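Local atomic coordinates of phosphoglycolate phosphatase (Thermoplasma acidophilum, PDB entry 1L6R), a protein that catalyses the magnesium-dependent dephosphorylation of 2-phosphoglycolate to glycolate and, less efficiently, releases phosphate from inorganic pyrophosphate. Residues A8-D13 / L173-S178; E130-G135 / M148-D153; R99-S104 / D118-D123. The protein carries 1 engineered substitution. All blocks are in the same frame, centred on the assembly; numbering follows the deposited sequence. Where two conformers were deposited one is given.

Interaction 1: A8-D13 / L173-S178; sequences AAIDVD and LVIGDS. With CA (calcium ion), chain C; CA (calcium ion), chain D.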
loop_
_atom_site.group_PDB
_atom_site.type_symbol
_atom_site.label_atom_id
_atom_site.label_comp_id
_atom_site.label_asym_id
_atom_site.label_seq_id
_atom_site.Cartn_x
_atom_site.Cartn_y
_atom_site.Cartn_z
ATOM N N ALA A 8 12.840 6.036 12.674
ATOM C CA ALA A 8 11.836 6.996 12.225
ATOM C C ALA A 8 12.092 7.331 10.759
ATOM O O ALA A 8 13.212 7.670 10.373
ATOM C CB ALA A 8 11.884 8.269 13.065
ATOM N N ALA A 9 11.046 7.214 9.945
ATOM C CA ALA A 9 11.131 7.526 8.519
ATOM C C ALA A 9 10.341 8.819 8.352
ATOM O O ALA A 9 9.148 8.877 8.660
ATOM C CB ALA A 9 10.525 6.400 7.691
ATOM N N ILE A 10 11.014 9.847 7.852
ATOM C CA ILE A 10 10.419 11.169 7.731
ATOM C C ILE A 10 10.349 11.746 6.324
ATOM O O ILE A 10 11.329 11.701 5.579
ATOM C CB ILE A 10 11.222 12.169 8.602
ATOM C CG1 ILE A 10 11.407 11.608 10.016
ATOM C CG2 ILE A 10 10.524 13.519 8.639
ATOM C CD1 ILE A 10 12.300 12.461 10.902
ATOM N N ASP A 11 9.180 12.303 5.996
ATOM C CA ASP A 11 8.910 12.968 4.718
ATOM C C ASP A 11 9.633 14.318 4.781
ATOM O O ASP A 11 9.253 15.210 5.549
ATOM C CB ASP A 11 7.396 13.148 4.598
ATOM C CG ASP A 11 6.987 14.067 3.485
ATOM O OD1 ASP A 11 7.801 14.405 2.601
ATOM O OD2 ASP A 11 5.804 14.446 3.520
ATOM N N VAL A 12 10.677 14.463 3.976
ATOM C CA VAL A 12 11.478 15.683 3.981
ATOM C C VAL A 12 10.712 16.954 3.649
ATOM O O VAL A 12 10.657 17.896 4.447
ATOM C CB VAL A 12 12.657 15.570 2.974
ATOM C CG1 VAL A 12 13.384 16.906 2.837
ATOM C CG2 VAL A 12 13.634 14.495 3.437
ATOM N N ASP A 13 10.095 16.972 2.481
ATOM C CA ASP A 13 9.384 18.158 2.048
ATOM C C ASP A 13 8.115 18.443 2.821
ATOM O O ASP A 13 7.738 19.601 3.007
ATOM C CB ASP A 13 9.123 18.032 0.564
ATOM C CG ASP A 13 10.366 17.616 -0.174
ATOM O OD1 ASP A 13 10.549 16.406 -0.434
ATOM O OD2 ASP A 13 11.191 18.505 -0.457
ATOM N N LEU A 173 8.512 4.401 13.343
ATOM C CA LEU A 173 7.654 5.570 13.442
ATOM C C LEU A 173 7.736 6.288 12.101
ATOM O O LEU A 173 8.836 6.535 11.597
ATOM C CB LEU A 173 8.147 6.519 14.550
ATOM C CG LEU A 173 7.544 7.932 14.544
ATOM C CD1 LEU A 173 6.039 7.872 14.880
ATOM C CD2 LEU A 173 8.277 8.800 15.561
ATOM N N VAL A 174 6.589 6.597 11.506
ATOM C CA VAL A 174 6.600 7.354 10.257
ATOM C C VAL A 174 6.013 8.741 10.534
ATOM O O VAL A 174 5.093 8.896 11.338
ATOM C CB VAL A 174 5.798 6.660 9.119
ATOM C CG1 VAL A 174 6.408 5.300 8.810
ATOM C CG2 VAL A 174 4.332 6.541 9.493
ATOM N N ILE A 175 6.581 9.752 9.887
ATOM C CA ILE A 175 6.116 11.127 10.026
ATOM C C ILE A 175 5.845 11.636 8.612
ATOM O O ILE A 175 6.736 11.604 7.744
ATOM C CB ILE A 175 7.176 12.007 10.733
ATOM C CG1 ILE A 175 7.489 11.412 12.111
ATOM C CG2 ILE A 175 6.670 13.440 10.858
ATOM C CD1 ILE A 175 8.555 12.162 12.882
ATOM N N GLY A 176 4.605 12.076 8.391
ATOM C CA GLY A 176 4.159 12.559 7.090
ATOM C C GLY A 176 3.134 13.654 7.287
ATOM O O GLY A 176 2.858 14.036 8.432
ATOM N N ASP A 177 2.529 14.132 6.200
ATOM C CA ASP A 177 1.579 15.231 6.325
ATOM C C ASP A 177 0.384 15.242 5.387
ATOM O O ASP A 177 -0.558 15.991 5.622
ATOM C CB ASP A 177 2.332 16.566 6.142
ATOM C CG ASP A 177 2.801 16.784 4.704
ATOM O OD1 ASP A 177 3.018 15.799 3.997
ATOM O OD2 ASP A 177 2.964 17.940 4.272
ATOM N N SER A 178 0.395 14.423 4.342
ATOM C CA SER A 178 -0.682 14.489 3.364
ATOM C C SER A 178 -0.938 13.176 2.646
ATOM O O SER A 178 -0.377 12.142 3.001
ATOM C CB SER A 178 -0.353 15.584 2.340
ATOM O OG SER A 178 0.871 15.289 1.693
HETATM CA CA CA C . 3.841 14.450 2.158
HETATM CA CA CA D . 3.727 20.095 4.968
HETATM O O HOH W 1 5.875 14.037 0.487
HETATM O O HOH W 2 6.033 21.048 4.450
HETATM O O HOH W 3 3.906 16.457 0.676
HETATM O O HOH W 4 3.765 20.463 2.462
HETATM O O HOH W 5 3.260 20.055 7.369
#

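Interaction 2: E130-G135 / M148-D153; sequences EAESRG and MNRGED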
loop_
_atom_site.group_PDB
_atom_site.type_symbol
_atom_site.label_atom_id
_atom_site.label_comp_id
_atom_site.label_asym_id
_atom_site.label_seq_id
_atom_site.Cartn_x
_atom_site.Cartn_y
_atom_site.Cartn_z
ATOM N N GLU A 130 -3.834 8.768 -18.930
ATOM C CA GLU A 130 -2.845 8.171 -19.823
ATOM C C GLU A 130 -1.748 7.462 -19.031
ATOM O O GLU A 130 -1.323 6.360 -19.383
ATOM C CB GLU A 130 -2.222 9.243 -20.717
ATOM C CG GLU A 130 -3.159 9.772 -21.787
ATOM C CD GLU A 130 -3.727 8.659 -22.649
ATOM O OE1 GLU A 130 -4.748 8.058 -22.254
ATOM O OE2 GLU A 130 -3.140 8.376 -23.715
ATOM N N ALA A 131 -1.300 8.083 -17.946
ATOM C CA ALA A 131 -0.254 7.483 -17.129
ATOM C C ALA A 131 -0.696 6.165 -16.507
ATOM O O ALA A 131 0.029 5.165 -16.556
ATOM C CB ALA A 131 0.177 8.467 -16.033
ATOM N N GLU A 132 -1.894 6.148 -15.935
ATOM C CA GLU A 132 -2.370 4.933 -15.301
ATOM C C GLU A 132 -2.592 3.820 -16.322
ATOM O O GLU A 132 -2.438 2.642 -16.000
ATOM C CB GLU A 132 -3.638 5.228 -14.490
ATOM C CG GLU A 132 -3.407 6.329 -13.454
ATOM C CD GLU A 132 -4.469 6.391 -12.380
ATOM O OE1 GLU A 132 -5.610 5.965 -12.640
ATOM O OE2 GLU A 132 -4.165 6.881 -11.270
ATOM N N SER A 133 -2.910 4.188 -17.559
ATOM C CA SER A 133 -3.124 3.180 -18.597
ATOM C C SER A 133 -1.794 2.538 -18.985
ATOM O O SER A 133 -1.758 1.507 -19.664
ATOM C CB SER A 133 -3.772 3.805 -19.836
ATOM O OG SER A 133 -2.849 4.595 -20.562
ATOM N N ARG A 134 -0.698 3.146 -18.545
ATOM C CA ARG A 134 0.634 2.641 -18.849
ATOM C C ARG A 134 1.333 2.042 -17.627
ATOM O O ARG A 134 2.522 1.733 -17.674
ATOM C CB ARG A 134 1.489 3.768 -19.431
ATOM C CG ARG A 134 0.992 4.297 -20.771
ATOM C CD ARG A 134 1.076 3.222 -21.839
ATOM N NE ARG A 134 2.386 2.575 -21.837
ATOM C CZ ARG A 134 3.535 3.207 -22.055
ATOM N NH1 ARG A 134 3.546 4.513 -22.297
ATOM N NH2 ARG A 134 4.677 2.533 -22.020
ATOM N N GLY A 135 0.602 1.896 -16.525
ATOM C CA GLY A 135 1.197 1.323 -15.327
ATOM C C GLY A 135 1.908 2.312 -14.420
ATOM O O GLY A 135 2.669 1.905 -13.535
ATOM N N MET A 148 5.554 8.165 -11.479
ATOM C CA MET A 148 6.120 7.005 -10.822
ATOM C C MET A 148 5.589 5.692 -11.347
ATOM O O MET A 148 4.482 5.625 -11.882
ATOM C CB MET A 148 5.772 7.047 -9.330
ATOM C CG MET A 148 6.027 8.365 -8.628
ATOM S SD MET A 148 7.758 8.831 -8.655
ATOM C CE MET A 148 8.501 7.333 -8.012
ATOM N N ASN A 149 6.382 4.643 -11.160
ATOM C CA ASN A 149 5.957 3.300 -11.514
ATOM C C ASN A 149 4.989 2.904 -10.383
ATOM O O ASN A 149 5.191 3.287 -9.221
ATOM C CB ASN A 149 7.170 2.367 -11.529
ATOM C CG ASN A 149 8.093 2.632 -12.712
ATOM O OD1 ASN A 149 7.772 2.276 -13.848
ATOM N ND2 ASN A 149 9.234 3.267 -12.456
ATOM N N ARG A 150 3.930 2.166 -10.700
ATOM C CA ARG A 150 2.979 1.755 -9.665
ATOM C C ARG A 150 3.715 0.968 -8.576
ATOM O O ARG A 150 4.454 0.030 -8.874
ATOM C CB ARG A 150 1.879 0.878 -10.280
ATOM C CG ARG A 150 0.930 0.224 -9.274
ATOM C CD ARG A 150 -0.054 1.195 -8.645
ATOM N NE ARG A 150 -0.980 1.756 -9.624
ATOM C CZ ARG A 150 -2.142 2.328 -9.313
ATOM N NH1 ARG A 150 -2.533 2.411 -8.050
ATOM N NH2 ARG A 150 -2.906 2.829 -10.274
ATOM N N GLY A 151 3.521 1.364 -7.321
ATOM C CA GLY A 151 4.169 0.680 -6.214
ATOM C C GLY A 151 5.492 1.282 -5.768
ATOM O O GLY A 151 6.084 0.836 -4.782
ATOM N N GLU A 152 5.961 2.296 -6.486
ATOM C CA GLU A 152 7.223 2.964 -6.173
ATOM C C GLU A 152 6.825 4.122 -5.259
ATOM O O GLU A 152 6.642 5.261 -5.696
ATOM C CB GLU A 152 7.848 3.446 -7.483
ATOM C CG GLU A 152 9.230 4.039 -7.367
ATOM C CD GLU A 152 9.808 4.411 -8.725
ATOM O OE1 GLU A 152 9.075 4.325 -9.736
ATOM O OE2 GLU A 152 10.998 4.797 -8.781
ATOM N N ASP A 153 6.695 3.808 -3.977
ATOM C CA ASP A 153 6.219 4.786 -3.011
ATOM C C ASP A 153 6.831 4.667 -1.632
ATOM O O ASP A 153 7.740 3.868 -1.405
ATOM C CB ASP A 153 4.691 4.681 -2.895
ATOM C CG ASP A 153 4.214 3.293 -2.479
ATOM O OD1 ASP A 153 4.978 2.542 -1.841
ATOM O OD2 ASP A 153 3.044 2.953 -2.775
HETATM O O HOH W 6 -4.681 4.894 -9.298
#

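Interaction 3: R99-S104 / D118-D123; sequences RTSMRS and DIDPED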
loop_
_atom_site.group_PDB
_atom_site.type_symbol
_atom_site.label_atom_id
_atom_site.label_comp_id
_atom_site.label_asym_id
_atom_site.label_seq_id
_atom_site.Cartn_x
_atom_site.Cartn_y
_atom_site.Cartn_z
ATOM N N ARG A 99 1.856 16.820 -26.978
ATOM C CA ARG A 99 0.456 17.201 -27.129
ATOM C C ARG A 99 -0.229 17.748 -25.881
ATOM O O ARG A 99 -1.455 17.866 -25.840
ATOM C CB ARG A 99 -0.339 16.022 -27.688
ATOM C CG ARG A 99 -0.156 14.724 -26.934
ATOM C CD ARG A 99 -0.255 13.548 -27.893
ATOM N NE ARG A 99 -0.297 12.267 -27.195
ATOM C CZ ARG A 99 -1.300 11.888 -26.414
ATOM N NH1 ARG A 99 -2.336 12.694 -26.240
ATOM N NH2 ARG A 99 -1.273 10.706 -25.814
ATOM N N THR A 100 0.565 18.070 -24.864
ATOM C CA THR A 100 0.040 18.647 -23.628
ATOM C C THR A 100 1.093 19.587 -23.066
ATOM O O THR A 100 2.165 19.747 -23.640
ATOM C CB THR A 100 -0.267 17.591 -22.549
ATOM O OG1 THR A 100 0.960 17.051 -22.043
ATOM C CG2 THR A 100 -1.125 16.475 -23.111
ATOM N N SER A 101 0.778 20.199 -21.930
ATOM C CA SER A 101 1.692 21.122 -21.279
ATOM C C SER A 101 2.694 20.394 -20.379
ATOM O O SER A 101 3.530 21.038 -19.745
ATOM C CB SER A 101 0.902 22.119 -20.437
ATOM O OG SER A 101 0.213 21.441 -19.403
ATOM N N MET A 102 2.608 19.066 -20.325
ATOM C CA MET A 102 3.522 18.284 -19.486
ATOM C C MET A 102 4.947 18.568 -19.942
ATOM O O MET A 102 5.259 18.485 -21.133
ATOM C CB MET A 102 3.215 16.799 -19.618
ATOM C CG MET A 102 3.850 15.940 -18.544
ATOM S SD MET A 102 3.630 14.189 -18.893
ATOM C CE MET A 102 4.212 13.480 -17.333
ATOM N N ARG A 103 5.826 18.887 -19.001
ATOM C CA ARG A 103 7.190 19.226 -19.365
ATOM C C ARG A 103 8.225 18.793 -18.340
ATOM O O ARG A 103 7.937 18.672 -17.144
ATOM C CB ARG A 103 7.288 20.736 -19.594
ATOM C CG ARG A 103 6.650 21.569 -18.492
ATOM C CD ARG A 103 6.548 23.038 -18.903
ATOM N NE ARG A 103 6.037 23.890 -17.831
ATOM C CZ ARG A 103 4.764 23.946 -17.451
ATOM N NH1 ARG A 103 3.847 23.200 -18.053
ATOM N NH2 ARG A 103 4.406 24.755 -16.463
ATOM N N SER A 104 9.437 18.575 -18.833
ATOM C CA SER A 104 10.561 18.157 -18.010
ATOM C C SER A 104 11.013 19.270 -17.068
ATOM O O SER A 104 10.712 20.454 -17.274
ATOM C CB SER A 104 11.730 17.754 -18.918
ATOM O OG SER A 104 12.781 17.167 -18.168
ATOM N N ASP A 118 6.413 19.277 -14.756
ATOM C CA ASP A 118 5.546 20.411 -14.467
ATOM C C ASP A 118 4.392 20.202 -15.445
ATOM O O ASP A 118 4.567 19.573 -16.490
ATOM C CB ASP A 118 6.213 21.756 -14.782
ATOM C CG ASP A 118 7.283 22.144 -13.774
ATOM O OD1 ASP A 118 7.265 21.618 -12.638
ATOM O OD2 ASP A 118 8.133 22.998 -14.120
ATOM N N ILE A 119 3.222 20.735 -15.122
ATOM C CA ILE A 119 2.060 20.574 -15.994
ATOM C C ILE A 119 1.008 21.621 -15.650
ATOM O O ILE A 119 0.891 22.035 -14.495
ATOM C CB ILE A 119 1.455 19.155 -15.817
ATOM C CG1 ILE A 119 0.391 18.881 -16.884
ATOM C CG2 ILE A 119 0.861 19.008 -14.404
ATOM C CD1 ILE A 119 -0.066 17.445 -16.902
ATOM N N ASP A 120 0.266 22.074 -16.658
ATOM C CA ASP A 120 -0.808 23.042 -16.420
ATOM C C ASP A 120 -1.937 22.263 -15.747
ATOM O O ASP A 120 -2.207 21.125 -16.108
ATOM C CB ASP A 120 -1.330 23.620 -17.737
ATOM C CG ASP A 120 -0.300 24.459 -18.467
ATOM O OD1 ASP A 120 0.746 24.803 -17.876
ATOM O OD2 ASP A 120 -0.553 24.788 -19.648
ATOM N N PRO A 121 -2.608 22.861 -14.751
ATOM C CA PRO A 121 -3.703 22.178 -14.054
ATOM C C PRO A 121 -4.754 21.563 -14.981
ATOM O O PRO A 121 -5.306 20.505 -14.688
ATOM C CB PRO A 121 -4.290 23.280 -13.175
ATOM C CG PRO A 121 -3.075 24.102 -12.833
ATOM C CD PRO A 121 -2.365 24.194 -14.174
ATOM N N GLU A 122 -5.018 22.228 -16.105
ATOM C CA GLU A 122 -6.012 21.752 -17.060
ATOM C C GLU A 122 -5.674 20.424 -17.714
ATOM O O GLU A 122 -6.568 19.732 -18.190
ATOM C CB GLU A 122 -6.241 22.784 -18.169
ATOM C CG GLU A 122 -6.632 24.149 -17.671
ATOM C CD GLU A 122 -5.463 25.108 -17.656
ATOM O OE1 GLU A 122 -4.370 24.715 -17.183
ATOM O OE2 GLU A 122 -5.637 26.259 -18.114
ATOM N N ASP A 123 -4.392 20.070 -17.754
ATOM C CA ASP A 123 -3.989 18.813 -18.385
ATOM C C ASP A 123 -3.813 17.652 -17.417
ATOM O O ASP A 123 -3.552 16.531 -17.840
ATOM C CB ASP A 123 -2.679 18.985 -19.166
ATOM C CG ASP A 123 -2.833 19.864 -20.388
ATOM O OD1 ASP A 123 -3.938 19.866 -20.977
ATOM O OD2 ASP A 123 -1.857 20.541 -20.770
HETATM O O HOH W 7 2.006 24.830 -14.298
HETATM O O HOH W 8 7.403 25.202 -15.687
HETATM O O HOH W 9 9.516 22.786 -16.629
#

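Interaction 1: A8-D13 / L173-S178
A9 is gripped through both its peptide groups by the neighbouring strand: its N donates to L173 O at 2.8 Å, and its O accepts from I175 N at 3.0 Å. One step on, D11 N reaches I175 O at 3.1 Å, which completes a parallel ladder between two short strands whose directions differ by only 9°.

Apolar contacts are sparse between the strands themselves. I10 and I175 lie side by side and point the same way, CG1 of I10 being 4.1 Å from CD1 of I175 on the face they share with A8 and L173. A9 and V174 occupy the other face.

Metal binding takes over where the strands end. The nucleophile D11 has CG anti to its backbone N (chi1 168°), which swings OD2 across to the calcium of chain C, 2.4 Å away. D177 OD1 binds the same ion at 2.4 Å, while D177 OD2 holds the calcium of chain D, so this carboxylate bridges the two. The oxygens D11 OD2 and D177 OD1 come within 3.1 Å, a closeness that the shared calcium probably makes tolerable; the carboxylate planes stand 65° apart. N180 and D181 complete the protein ligands of the first ion, and G14 joins at the second. D11 OD1 accepts from G14 N and so caps the start of the helix that follows.

This is the HAD catalytic centre, built at the C-terminal ends of central strands. Strand 40-44 lies on the far side of 7-11 and strand 190-193 beyond 172-175, with helix 215-223 packed over I175.

Interaction 2: E130-G135 / M148-D153
R150 faces segment 130-135 with both backbone and side chain. Its N donates to G135 O at 3.1 Å, the only direct hydrogen bond between the segments, with the donor tilted 16° from the carbonyl plane. Its CB points toward the helix end and rests 3.5 Å from the same G135 O, so one carbonyl meets the amide and the first side-chain carbon together.

Beyond CB the arginine places CG anti to its backbone N (chi1 172°) and then bends at chi2 and chi3, bringing the guanidinium near E132. The carboxylate is oblique to that group: E132 OE2 stays 4.4 Å from R150 NH2 and well out of the guanidinium plane, so the charges are neighbours without a direct bond. Water 6 joins them instead, donating to E132 OE2 and accepting from R150 NH2 at 2.9 Å. The other ends of both groups are held by the second subunit, E132 OE1 by its N200 and R150 NH1 by its Q186, so the pair belongs to the dimer interface.

On the strand side, E152 OE1 takes two donors from N149: the backbone N at 3.1 Å, nearly along the C-O axis, and ND2 at 2.9 Å from the syn side. This clamps the type II turn N149-E152. Across the contact, G135, with its positive phi, is the C-prime residue of a Schellman motif closing helix 124-132.

The contact thus ties the end of that helix to the end of strand 144-149. Strand 136-141 connects the two elements and pairs with 144-149, R150 packs on its V137, and helix 87-96 lies against A131 through F92.

Interaction 3: R99-S104 / D118-D123
S101 meets D123 and D120 in the close-fitting half of this contact. D123 OD2 takes two bonds from the one serine: S101 OG donates at 2.6 Å on the anti side of the carboxylate, and S101 N at 2.9 Å from above its plane. The hydroxyl also accepts from D120 N at 2.8 Å. With chi1 at 63°, OG lies between the backbone N and the carbonyl carbon, where it can serve both partners while its own peptide N reaches D123. T100 steadies this loop through an ST turn, its OG1 accepting from M102 N, and the same oxygen bonds to M96 at the end of helix 87-96. R103 and D118 add a single antiparallel hydrogen-bonded bridge, N to O in both directions at 2.9 Å. On the buried side I119 CD1 touches M102 CB at 4.3 Å; M102 runs on to F92 and L93, and I119 to V124 and V127.

The outer side is looser and wet. The R103 side chain, extended from CG to NE, lays one guanidinium face over D118 CB, offset toward the rim. S101 O lies in the guanidinium plane and takes NH1 at 2.8 Å; NH1 also makes a weak salt bridge to D120 OD1 at 3.5 Å, the carboxylate plane turned 62° from the guanidinium. D118 OD2 gets no N-H from R103 directly; water 8 links it to NE, and water 9 connects it to S104 O, while water 7 joins NH2 to I119 O.

The bonds of S101 and the R103-D118 backbone pair therefore hold the two loops together, whereas the R103 side chain meets D120 in a weak direct salt bridge and the D118 carboxylate through water; solvent probably screens both.

The touching residues of interaction 1 are all buried, in the main sheet and the metal site at its end; interaction 2 lies at the surface and interaction 3 is partly buried, both farther from the centre of the chain. The latter two frame the same elements: 118-123 leads into helix 124-132, whose other end belongs to 130-135, and helix 87-96 packs against both. Their centres are about 17 Å apart, and a long, weak ion pair between E130 and R99 joins them. Neither touches interaction 1, whose long chain excursion encloses both. Chemistry follows place: ladder bonds and carboxylates sharing bound calcium in the core, opposite charges joined through a water at the dimer interface in interaction 2, and a serine-aspartate network with a hydrated rim in interaction 3.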